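PDB 4ZXA: hydroquinone dioxygenase large subunit from Pseudomonas sp., which is the larger of the two subunits of a metal-dependent dioxygenase that probably opens the aromatic ring of hydroquinone next to a hydroxyl group. Local coordinates for residues F32-F37 against V98-G103; T49-G54 against V114-N119; R57-P62 against N84-I89. All coordinates share one frame; numbering follows the deposited sequence.

Contact 1: F32-F37 against V98-G103; sequences FQLGAF and VDLYAG
The ring of Phe-37 has Leu-100 over one face and Ala-102 at its edge. Leu-100 CD2 makes the CH-pi contact, 3.8 Å from the centroid of the Phe-37 ring and displaced toward the rim near Phe-37 CD2. Ala-102 CB lies close to the ring plane, 4.1 Å from Phe-37 CE1. The ring also reaches the backbone, where Phe-37 CE2 comes to 3.4 Å from Leu-100 O. Leu-100 holds CG anti to its own backbone N (chi1 179°), which carries the isobutyl group across to the ring; its CD2 also meets Leu-34 CD2 at 4.1 Å. Leu-34 and Phe-37 reach across together because they are the end residues of a type II' beta turn, with Gly-35 at positive phi and paired bonds from Leu-34 N to Phe-37 O and from Phe-37 N to Leu-34 O. The Gln-33 amide braces this turn through NE2 to Gly-35 O. The hairpin of strands 32-34 and 37-41 thus packs its apolar side on strand 97-102 of the other sheet. Around this junction, Tyr-116 of strand 116-121 meets the Phe-37 ring edge-to-face, Trp-50 of strand 45-52 touches both Phe-37 and Ala-102, and helix 122-136 packs against Leu-34.

Contact 2: T49-G54 against V114-N119; sequences TWPAKG and VNYTEN
Trp-50 holds its indole back over its own main chain, CG flanked by N and C (chi1 69°), while Tyr-116 carries CG anti to its backbone N (chi1 175°), and the two side chains run alongside each other, pointing opposite ways. The Trp-50 torsion brings the N-H edge of the indole to the backbone of 114-119: Trp-50 NE1 donates to Val-114 O over 2.9 Å. The bond is nearly straight, 168° at the hydrogen, and the carbonyl oxygen lies in the indole plane, which favours this rotation of the large ring. Beside this bond, Trp-50 CD1 packs against Tyr-116 CB at 3.3 Å. Pro-51 covers the phenol ring, its CG 4.1 Å from the centroid of Tyr-116 and almost straight above it, a CH-pi contact over the face. Pro-51 O approaches the root of the same side chain, 3.4 Å from Tyr-116 CB. The contact joins strand 45-52 of the five-stranded antiparallel sheet to strand 116-121, an outermost strand within this chain of the eight-stranded one. An alanine in place of Trp-50 removes the indole N-H, and Val-114 O would probably be left without that donor while a gap opened beside Tyr-116 CB. Ala-52, at the end of strand 45-52, places CB 3.4 Å from Val-114 O, next to the indole bond. The far end of the phenol is held too, as Tyr-116 OH donates to Glu-118 OE1 over 2.6 Å, meeting that oxygen from above the carboxylate plane. Glu-118 OE1 also accepts from Ala-36 N, which ties the Tyr-116 hydroxyl to the turn before strand 37-41.

Contact 3: R57-P62 against N84-I89; sequences RSHLIP and NFDHVI
Both carboxylate oxygens of Asp-86 are engaged, OD2 by His-59 across the contact and OD1 by two backbone N-H groups of its own loop. His-59 NE2 donates to Asp-86 OD2 over 2.7 Å in an almost straight bond, 173° at the hydrogen. The oxygen uses its syn lone pair and lies in the imidazole plane, with the carboxylate turned 74° from the ring. Asp-86 OD1 takes Val-88 N at 2.7 Å, from above the carboxylate plane, and Ile-89 N at 3.0 Å, nearly along the C-O axis. These bonds hold the carboxylate in its orientation, and its negative charge would probably stabilise a positively charged imidazole. Val-88 covers one face of the imidazole, its CG2 3.5 Å from His-59 CE1 and offset toward the rim. Ile-61, with CG1 beside its own backbone N (chi1 -56°), turns its longer branch to the loop; its CD1 packs 4.0 Å from Ile-89 CG1. Phe-66 of helix 63-75 also touches Ile-61 and meets the Phe-85 ring edge-to-face. On the other side of the strand, Ser-58 and Leu-60 pack on Arg-286 of the second copy of this subunit. The loop's own fold is an Asx turn at Asp-86, extended by the bond from Ile-89 N to an Asx motif, and a His-carboxylate hydrogen bond links it to strand 55-62.

In the fold
All three contacts join the antiparallel sheet containing strands 32-34, 37-41, 45-52 and 55-62 to the connected strands and loop at 84-89, 97-102 and 116-121. Their centres lie about 8 Å apart for contacts 1 and 2, 12 Å for contacts 1 and 3, and 13 Å for contacts 2 and 3. Along the chain contacts 1 and 2 alternate their segments, and contact 3 is nested inside the loops closed by both. Strands 97-102 and 116-121 are neighbours in one sheet, as are 45-52 and 55-62 in the other. The eight-stranded sheet continues into strands 251-257 and 301-307, which carry metal ligands, linking this N-terminal packing to the cadmium-bound site.

Contact 1: F32-F37 against V98-G103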
loop_
_atom_site.group_PDB
_atom_site.type_symbol
_atom_site.label_atom_id
_atom_site.label_comp_id
_atom_site.label_asym_id
_atom_site.label_seq_id
_atom_site.Cartn_x
_atom_site.Cartn_y
_atom_site.Cartn_z
ATOM N N PHE E 32 4.720 9.968 -20.333
ATOM C CA PHE E 32 4.841 9.042 -21.455
ATOM C C PHE E 32 3.477 8.687 -22.036
ATOM O O PHE E 32 2.458 8.679 -21.340
ATOM C CB PHE E 32 5.609 7.768 -21.054
ATOM C CG PHE E 32 7.074 7.996 -20.780
ATOM C CD1 PHE E 32 7.507 8.435 -19.535
ATOM C CD2 PHE E 32 8.019 7.782 -21.766
ATOM C CE1 PHE E 32 8.860 8.652 -19.281
ATOM C CE2 PHE E 32 9.368 7.990 -21.516
ATOM C CZ PHE E 32 9.790 8.424 -20.275
ATOM N N GLN E 33 3.474 8.398 -23.330
ATOM C CA GLN E 33 2.271 7.986 -24.020
ATOM C C GLN E 33 2.479 6.582 -24.554
ATOM O O GLN E 33 3.523 6.268 -25.140
ATOM C CB GLN E 33 1.966 8.934 -25.184
ATOM C CG GLN E 33 0.604 8.697 -25.835
ATOM C CD GLN E 33 -0.523 9.304 -25.022
ATOM O OE1 GLN E 33 -0.322 10.304 -24.334
ATOM N NE2 GLN E 33 -1.704 8.698 -25.080
ATOM N N LEU E 34 1.486 5.732 -24.346
ATOM C CA LEU E 34 1.525 4.381 -24.873
ATOM C C LEU E 34 0.125 4.111 -25.352
ATOM O O LEU E 34 -0.790 3.975 -24.545
ATOM C CB LEU E 34 1.933 3.392 -23.780
ATOM C CG LEU E 34 2.080 1.921 -24.166
ATOM C CD1 LEU E 34 3.005 1.778 -25.368
ATOM C CD2 LEU E 34 2.610 1.113 -22.988
ATOM N N GLY E 35 -0.054 4.067 -26.670
ATOM C CA GLY E 35 -1.384 4.012 -27.241
ATOM C C GLY E 35 -2.207 5.063 -26.538
ATOM O O GLY E 35 -1.820 6.223 -26.479
ATOM N N ALA E 36 -3.328 4.661 -25.962
ATOM C CA ALA E 36 -4.244 5.631 -25.385
ATOM C C ALA E 36 -3.955 5.928 -23.922
ATOM O O ALA E 36 -4.688 6.705 -23.302
ATOM C CB ALA E 36 -5.696 5.172 -25.564
ATOM N N PHE E 37 -2.905 5.313 -23.374
ATOM C CA PHE E 37 -2.537 5.522 -21.972
ATOM C C PHE E 37 -1.591 6.704 -21.834
ATOM O O PHE E 37 -0.706 6.898 -22.653
ATOM C CB PHE E 37 -1.835 4.282 -21.373
ATOM C CG PHE E 37 -2.748 3.129 -21.098
ATOM C CD1 PHE E 37 -3.548 3.118 -19.981
ATOM C CD2 PHE E 37 -2.791 2.044 -21.950
ATOM C CE1 PHE E 37 -4.390 2.050 -19.719
ATOM C CE2 PHE E 37 -3.630 0.984 -21.694
ATOM C CZ PHE E 37 -4.430 0.991 -20.574
ATOM N N VAL E 98 1.390 -7.874 -25.554
ATOM C CA VAL E 98 1.059 -7.701 -24.145
ATOM C C VAL E 98 -0.090 -6.719 -23.978
ATOM O O VAL E 98 -0.017 -5.593 -24.471
ATOM C CB VAL E 98 2.252 -7.153 -23.334
ATOM C CG1 VAL E 98 1.813 -6.829 -21.915
ATOM C CG2 VAL E 98 3.416 -8.137 -23.335
ATOM N N ASP E 99 -1.141 -7.140 -23.276
ATOM C CA ASP E 99 -2.228 -6.239 -22.913
ATOM C C ASP E 99 -1.814 -5.334 -21.757
ATOM O O ASP E 99 -1.309 -5.808 -20.750
ATOM C CB ASP E 99 -3.465 -7.030 -22.489
ATOM C CG ASP E 99 -4.339 -7.425 -23.659
ATOM O OD1 ASP E 99 -3.918 -7.193 -24.809
ATOM O OD2 ASP E 99 -5.441 -7.978 -23.439
ATOM N N LEU E 100 -2.029 -4.027 -21.903
ATOM C CA LEU E 100 -2.008 -3.125 -20.750
ATOM C C LEU E 100 -3.444 -2.773 -20.431
ATOM O O LEU E 100 -4.179 -2.320 -21.307
ATOM C CB LEU E 100 -1.218 -1.851 -21.033
ATOM C CG LEU E 100 -1.176 -0.853 -19.879
ATOM C CD1 LEU E 100 -0.659 -1.500 -18.595
ATOM C CD2 LEU E 100 -0.292 0.315 -20.245
ATOM N N TYR E 101 -3.846 -2.990 -19.182
ATOM C CA TYR E 101 -5.222 -2.742 -18.771
ATOM C C TYR E 101 -5.347 -1.912 -17.500
ATOM O O TYR E 101 -4.450 -1.894 -16.658
ATOM C CB TYR E 101 -5.975 -4.057 -18.586
ATOM C CG TYR E 101 -5.327 -5.014 -17.596
ATOM C CD1 TYR E 101 -4.495 -6.036 -18.038
ATOM C CD2 TYR E 101 -5.565 -4.909 -16.230
ATOM C CE1 TYR E 101 -3.919 -6.922 -17.161
ATOM C CE2 TYR E 101 -4.982 -5.798 -15.331
ATOM C CZ TYR E 101 -4.159 -6.796 -15.809
ATOM O OH TYR E 101 -3.567 -7.679 -14.946
ATOM N N ALA E 102 -6.482 -1.231 -17.373
ATOM C CA ALA E 102 -6.810 -0.446 -16.187
ATOM C C ALA E 102 -8.221 -0.786 -15.772
ATOM O O ALA E 102 -9.172 -0.371 -16.429
ATOM C CB ALA E 102 -6.695 1.058 -16.470
ATOM N N GLY E 103 -8.355 -1.537 -14.682
ATOM C CA GLY E 103 -9.654 -1.874 -14.133
ATOM C C GLY E 103 -10.334 -3.022 -14.854
ATOM O O GLY E 103 -11.401 -3.482 -14.467
#

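Contact 2: T49-G54 against V114-N119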
loop_
_atom_site.group_PDB
_atom_site.type_symbol
_atom_site.label_atom_id
_atom_site.label_comp_id
_atom_site.label_asym_id
_atom_site.label_seq_id
_atom_site.Cartn_x
_atom_site.Cartn_y
_atom_site.Cartn_z
ATOM N N THR E 49 -3.573 7.611 -16.963
ATOM C CA THR E 49 -4.865 8.004 -17.511
ATOM C C THR E 49 -5.235 7.141 -18.710
ATOM O O THR E 49 -4.366 6.547 -19.346
ATOM C CB THR E 49 -4.918 9.500 -17.913
ATOM O OG1 THR E 49 -4.002 9.755 -18.984
ATOM C CG2 THR E 49 -4.584 10.390 -16.733
ATOM N N TRP E 50 -6.527 7.072 -19.010
ATOM C CA TRP E 50 -7.027 6.247 -20.099
ATOM C C TRP E 50 -8.466 6.643 -20.412
ATOM O O TRP E 50 -9.195 7.099 -19.531
ATOM C CB TRP E 50 -6.966 4.760 -19.725
ATOM C CG TRP E 50 -7.934 4.376 -18.643
ATOM C CD1 TRP E 50 -9.238 4.006 -18.807
ATOM C CD2 TRP E 50 -7.682 4.333 -17.229
ATOM N NE1 TRP E 50 -9.811 3.723 -17.587
ATOM C CE2 TRP E 50 -8.879 3.918 -16.603
ATOM C CE3 TRP E 50 -6.556 4.595 -16.432
ATOM C CZ2 TRP E 50 -8.989 3.768 -15.219
ATOM C CZ3 TRP E 50 -6.666 4.443 -15.049
ATOM C CH2 TRP E 50 -7.872 4.032 -14.460
ATOM N N PRO E 51 -8.878 6.472 -21.677
ATOM C CA PRO E 51 -10.243 6.793 -22.108
ATOM C C PRO E 51 -11.254 5.744 -21.653
ATOM O O PRO E 51 -10.953 4.547 -21.713
ATOM C CB PRO E 51 -10.135 6.750 -23.633
ATOM C CG PRO E 51 -9.003 5.804 -23.894
ATOM C CD PRO E 51 -8.018 6.073 -22.804
ATOM N N ALA E 52 -12.426 6.192 -21.206
ATOM C CA ALA E 52 -13.526 5.291 -20.872
ATOM C C ALA E 52 -14.879 6.023 -20.807
ATOM O O ALA E 52 -15.088 6.906 -19.970
ATOM C CB ALA E 52 -13.239 4.550 -19.556
ATOM N N LYS E 53 -15.794 5.654 -21.698
ATOM C CA LYS E 53 -17.100 6.312 -21.786
ATOM C C LYS E 53 -16.987 7.830 -21.971
ATOM O O LYS E 53 -17.638 8.606 -21.268
ATOM C CB LYS E 53 -17.974 5.982 -20.565
ATOM C CG LYS E 53 -18.152 4.494 -20.326
ATOM C CD LYS E 53 -19.350 4.188 -19.429
ATOM C CE LYS E 53 -19.580 5.281 -18.389
ATOM N NZ LYS E 53 -20.554 4.865 -17.325
ATOM N N GLY E 54 -16.163 8.255 -22.922
ATOM C CA GLY E 54 -16.103 9.665 -23.274
ATOM C C GLY E 54 -15.278 10.546 -22.350
ATOM O O GLY E 54 -14.997 11.707 -22.662
ATOM N N VAL E 114 -15.793 1.498 -16.779
ATOM C CA VAL E 114 -14.790 2.562 -16.758
ATOM C C VAL E 114 -13.380 2.018 -16.985
ATOM O O VAL E 114 -12.386 2.733 -16.841
ATOM C CB VAL E 114 -14.789 3.335 -15.431
ATOM C CG1 VAL E 114 -16.163 3.921 -15.156
ATOM C CG2 VAL E 114 -14.353 2.432 -14.297
ATOM N N ASN E 115 -13.296 0.742 -17.331
ATOM C CA ASN E 115 -12.018 0.116 -17.590
ATOM C C ASN E 115 -11.560 0.359 -19.027
ATOM O O ASN E 115 -12.352 0.698 -19.896
ATOM C CB ASN E 115 -12.143 -1.382 -17.354
ATOM C CG ASN E 115 -13.285 -1.999 -18.146
ATOM O OD1 ASN E 115 -14.456 -1.659 -17.945
ATOM N ND2 ASN E 115 -12.949 -2.914 -19.048
ATOM N N TYR E 116 -10.275 0.166 -19.274
ATOM C CA TYR E 116 -9.760 0.165 -20.635
ATOM C C TYR E 116 -8.587 -0.810 -20.765
ATOM O O TYR E 116 -7.754 -0.915 -19.860
ATOM C CB TYR E 116 -9.338 1.578 -21.042
ATOM C CG TYR E 116 -8.670 1.675 -22.394
ATOM C CD1 TYR E 116 -9.417 1.676 -23.574
ATOM C CD2 TYR E 116 -7.294 1.793 -22.493
ATOM C CE1 TYR E 116 -8.792 1.782 -24.819
ATOM C CE2 TYR E 116 -6.663 1.901 -23.723
ATOM C CZ TYR E 116 -7.411 1.890 -24.885
ATOM O OH TYR E 116 -6.754 1.991 -26.092
ATOM N N THR E 117 -8.529 -1.516 -21.891
ATOM C CA THR E 117 -7.397 -2.393 -22.200
ATOM C C THR E 117 -6.891 -2.078 -23.600
ATOM O O THR E 117 -7.692 -1.770 -24.477
ATOM C CB THR E 117 -7.802 -3.881 -22.218
ATOM O OG1 THR E 117 -8.645 -4.178 -21.100
ATOM C CG2 THR E 117 -6.554 -4.778 -22.212
ATOM N N GLU E 118 -5.579 -2.161 -23.812
ATOM C CA GLU E 118 -5.013 -1.997 -25.149
ATOM C C GLU E 118 -3.846 -2.944 -25.355
ATOM O O GLU E 118 -3.053 -3.156 -24.443
ATOM C CB GLU E 118 -4.555 -0.557 -25.407
ATOM C CG GLU E 118 -3.888 -0.403 -26.779
ATOM C CD GLU E 118 -3.755 1.042 -27.234
ATOM O OE1 GLU E 118 -4.202 1.951 -26.495
ATOM O OE2 GLU E 118 -3.208 1.267 -28.340
ATOM N N ASN E 119 -3.743 -3.505 -26.556
ATOM C CA ASN E 119 -2.731 -4.514 -26.865
ATOM C C ASN E 119 -1.486 -3.903 -27.494
ATOM O O ASN E 119 -1.577 -2.913 -28.211
ATOM C CB ASN E 119 -3.319 -5.575 -27.785
ATOM C CG ASN E 119 -2.415 -6.779 -27.939
ATOM O OD1 ASN E 119 -1.673 -6.894 -28.915
ATOM N ND2 ASN E 119 -2.474 -7.689 -26.976
#

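Contact 3: R57-P62 against N84-I89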
loop_
_atom_site.group_PDB
_atom_site.type_symbol
_atom_site.label_atom_id
_atom_site.label_comp_id
_atom_site.label_asym_id
_atom_site.label_seq_id
_atom_site.Cartn_x
_atom_site.Cartn_y
_atom_site.Cartn_z
ATOM N N ARG E 57 -10.037 8.823 -17.657
ATOM C CA ARG E 57 -10.035 8.292 -16.303
ATOM C C ARG E 57 -8.612 8.326 -15.725
ATOM O O ARG E 57 -7.631 8.219 -16.458
ATOM C CB ARG E 57 -10.590 6.864 -16.282
ATOM C CG ARG E 57 -11.767 6.609 -17.213
ATOM C CD ARG E 57 -12.811 7.727 -17.177
ATOM N NE ARG E 57 -13.813 7.574 -16.128
ATOM C CZ ARG E 57 -15.129 7.556 -16.343
ATOM N NH1 ARG E 57 -15.620 7.671 -17.569
ATOM N NH2 ARG E 57 -15.964 7.428 -15.323
ATOM N N SER E 58 -8.496 8.472 -14.412
ATOM C CA SER E 58 -7.176 8.515 -13.792
ATOM C C SER E 58 -7.042 7.580 -12.608
ATOM O O SER E 58 -8.031 7.145 -12.016
ATOM C CB SER E 58 -6.830 9.935 -13.347
ATOM O OG SER E 58 -7.023 10.836 -14.412
ATOM N N HIS E 59 -5.796 7.296 -12.257
ATOM C CA HIS E 59 -5.510 6.476 -11.100
ATOM C C HIS E 59 -4.095 6.730 -10.563
ATOM O O HIS E 59 -3.126 6.811 -11.321
ATOM C CB HIS E 59 -5.730 5.007 -11.444
ATOM C CG HIS E 59 -5.430 4.079 -10.315
ATOM N ND1 HIS E 59 -6.254 3.952 -9.221
ATOM C CD2 HIS E 59 -4.391 3.236 -10.106
ATOM C CE1 HIS E 59 -5.746 3.065 -8.389
ATOM N NE2 HIS E 59 -4.617 2.612 -8.903
ATOM N N LEU E 60 -3.987 6.877 -9.251
ATOM C CA LEU E 60 -2.701 7.145 -8.635
ATOM C C LEU E 60 -2.134 5.889 -7.984
ATOM O O LEU E 60 -2.860 5.104 -7.373
ATOM C CB LEU E 60 -2.819 8.251 -7.582
ATOM C CG LEU E 60 -2.668 9.733 -7.942
ATOM C CD1 LEU E 60 -2.532 9.974 -9.444
ATOM C CD2 LEU E 60 -3.825 10.524 -7.352
ATOM N N ILE E 61 -0.827 5.712 -8.130
ATOM C CA ILE E 61 -0.099 4.692 -7.408
ATOM C C ILE E 61 1.170 5.323 -6.835
ATOM O O ILE E 61 1.922 5.968 -7.564
ATOM C CB ILE E 61 0.267 3.515 -8.327
ATOM C CG1 ILE E 61 -0.990 2.951 -8.989
ATOM C CG2 ILE E 61 1.007 2.446 -7.561
ATOM C CD1 ILE E 61 -0.698 1.931 -10.073
ATOM N N PRO E 62 1.402 5.155 -5.526
ATOM C CA PRO E 62 2.627 5.651 -4.870
ATOM C C PRO E 62 3.863 5.236 -5.675
ATOM O O PRO E 62 3.953 4.077 -6.085
ATOM C CB PRO E 62 2.627 4.924 -3.525
ATOM C CG PRO E 62 1.164 4.630 -3.266
ATOM C CD PRO E 62 0.563 4.351 -4.621
ATOM N N ASN E 84 -0.206 -7.778 -11.789
ATOM C CA ASN E 84 -0.966 -6.635 -11.329
ATOM C C ASN E 84 -0.136 -5.714 -10.451
ATOM O O ASN E 84 0.453 -6.157 -9.447
ATOM C CB ASN E 84 -2.214 -7.077 -10.583
ATOM C CG ASN E 84 -3.153 -7.887 -11.453
ATOM O OD1 ASN E 84 -3.143 -9.118 -11.416
ATOM N ND2 ASN E 84 -3.975 -7.205 -12.227
ATOM N N PHE E 85 -0.078 -4.441 -10.858
ATOM C CA PHE E 85 0.665 -3.417 -10.144
ATOM C C PHE E 85 -0.118 -3.127 -8.895
ATOM O O PHE E 85 0.434 -2.840 -7.848
ATOM C CB PHE E 85 0.736 -2.145 -10.975
ATOM C CG PHE E 85 1.779 -2.173 -12.044
ATOM C CD1 PHE E 85 2.037 -3.332 -12.752
ATOM C CD2 PHE E 85 2.493 -1.022 -12.351
ATOM C CE1 PHE E 85 3.004 -3.356 -13.760
ATOM C CE2 PHE E 85 3.461 -1.025 -13.341
ATOM C CZ PHE E 85 3.718 -2.202 -14.060
ATOM N N ASP E 86 -1.432 -3.181 -9.045
ATOM C CA ASP E 86 -2.365 -2.998 -7.949
ATOM C C ASP E 86 -3.725 -3.404 -8.494
ATOM O O ASP E 86 -3.812 -3.957 -9.582
ATOM C CB ASP E 86 -2.337 -1.564 -7.382
ATOM C CG ASP E 86 -3.008 -0.531 -8.295
ATOM O OD1 ASP E 86 -3.593 -0.896 -9.347
ATOM O OD2 ASP E 86 -2.967 0.666 -7.940
ATOM N N HIS E 87 -4.793 -3.147 -7.751
ATOM C CA HIS E 87 -6.095 -3.676 -8.136
ATOM C C HIS E 87 -6.733 -2.970 -9.334
ATOM O O HIS E 87 -7.861 -3.283 -9.717
ATOM C CB HIS E 87 -7.042 -3.707 -6.934
ATOM C CG HIS E 87 -6.629 -4.683 -5.880
ATOM N ND1 HIS E 87 -5.762 -4.356 -4.861
ATOM C CD2 HIS E 87 -6.949 -5.987 -5.702
ATOM C CE1 HIS E 87 -5.571 -5.415 -4.094
ATOM N NE2 HIS E 87 -6.282 -6.416 -4.581
ATOM N N VAL E 88 -6.010 -2.027 -9.925
ATOM C CA VAL E 88 -6.493 -1.358 -11.125
ATOM C C VAL E 88 -5.605 -1.625 -12.339
ATOM O O VAL E 88 -6.105 -1.946 -13.408
ATOM C CB VAL E 88 -6.619 0.160 -10.895
ATOM C CG1 VAL E 88 -7.040 0.863 -12.164
ATOM C CG2 VAL E 88 -7.613 0.420 -9.781
ATOM N N ILE E 89 -4.292 -1.513 -12.161
ATOM C CA ILE E 89 -3.350 -1.507 -13.273
ATOM C C ILE E 89 -2.557 -2.799 -13.411
ATOM O O ILE E 89 -2.042 -3.324 -12.434
ATOM C CB ILE E 89 -2.345 -0.346 -13.124
ATOM C CG1 ILE E 89 -3.076 0.998 -13.155
ATOM C CG2 ILE E 89 -1.308 -0.413 -14.216
ATOM C CD1 ILE E 89 -3.779 1.288 -14.482
#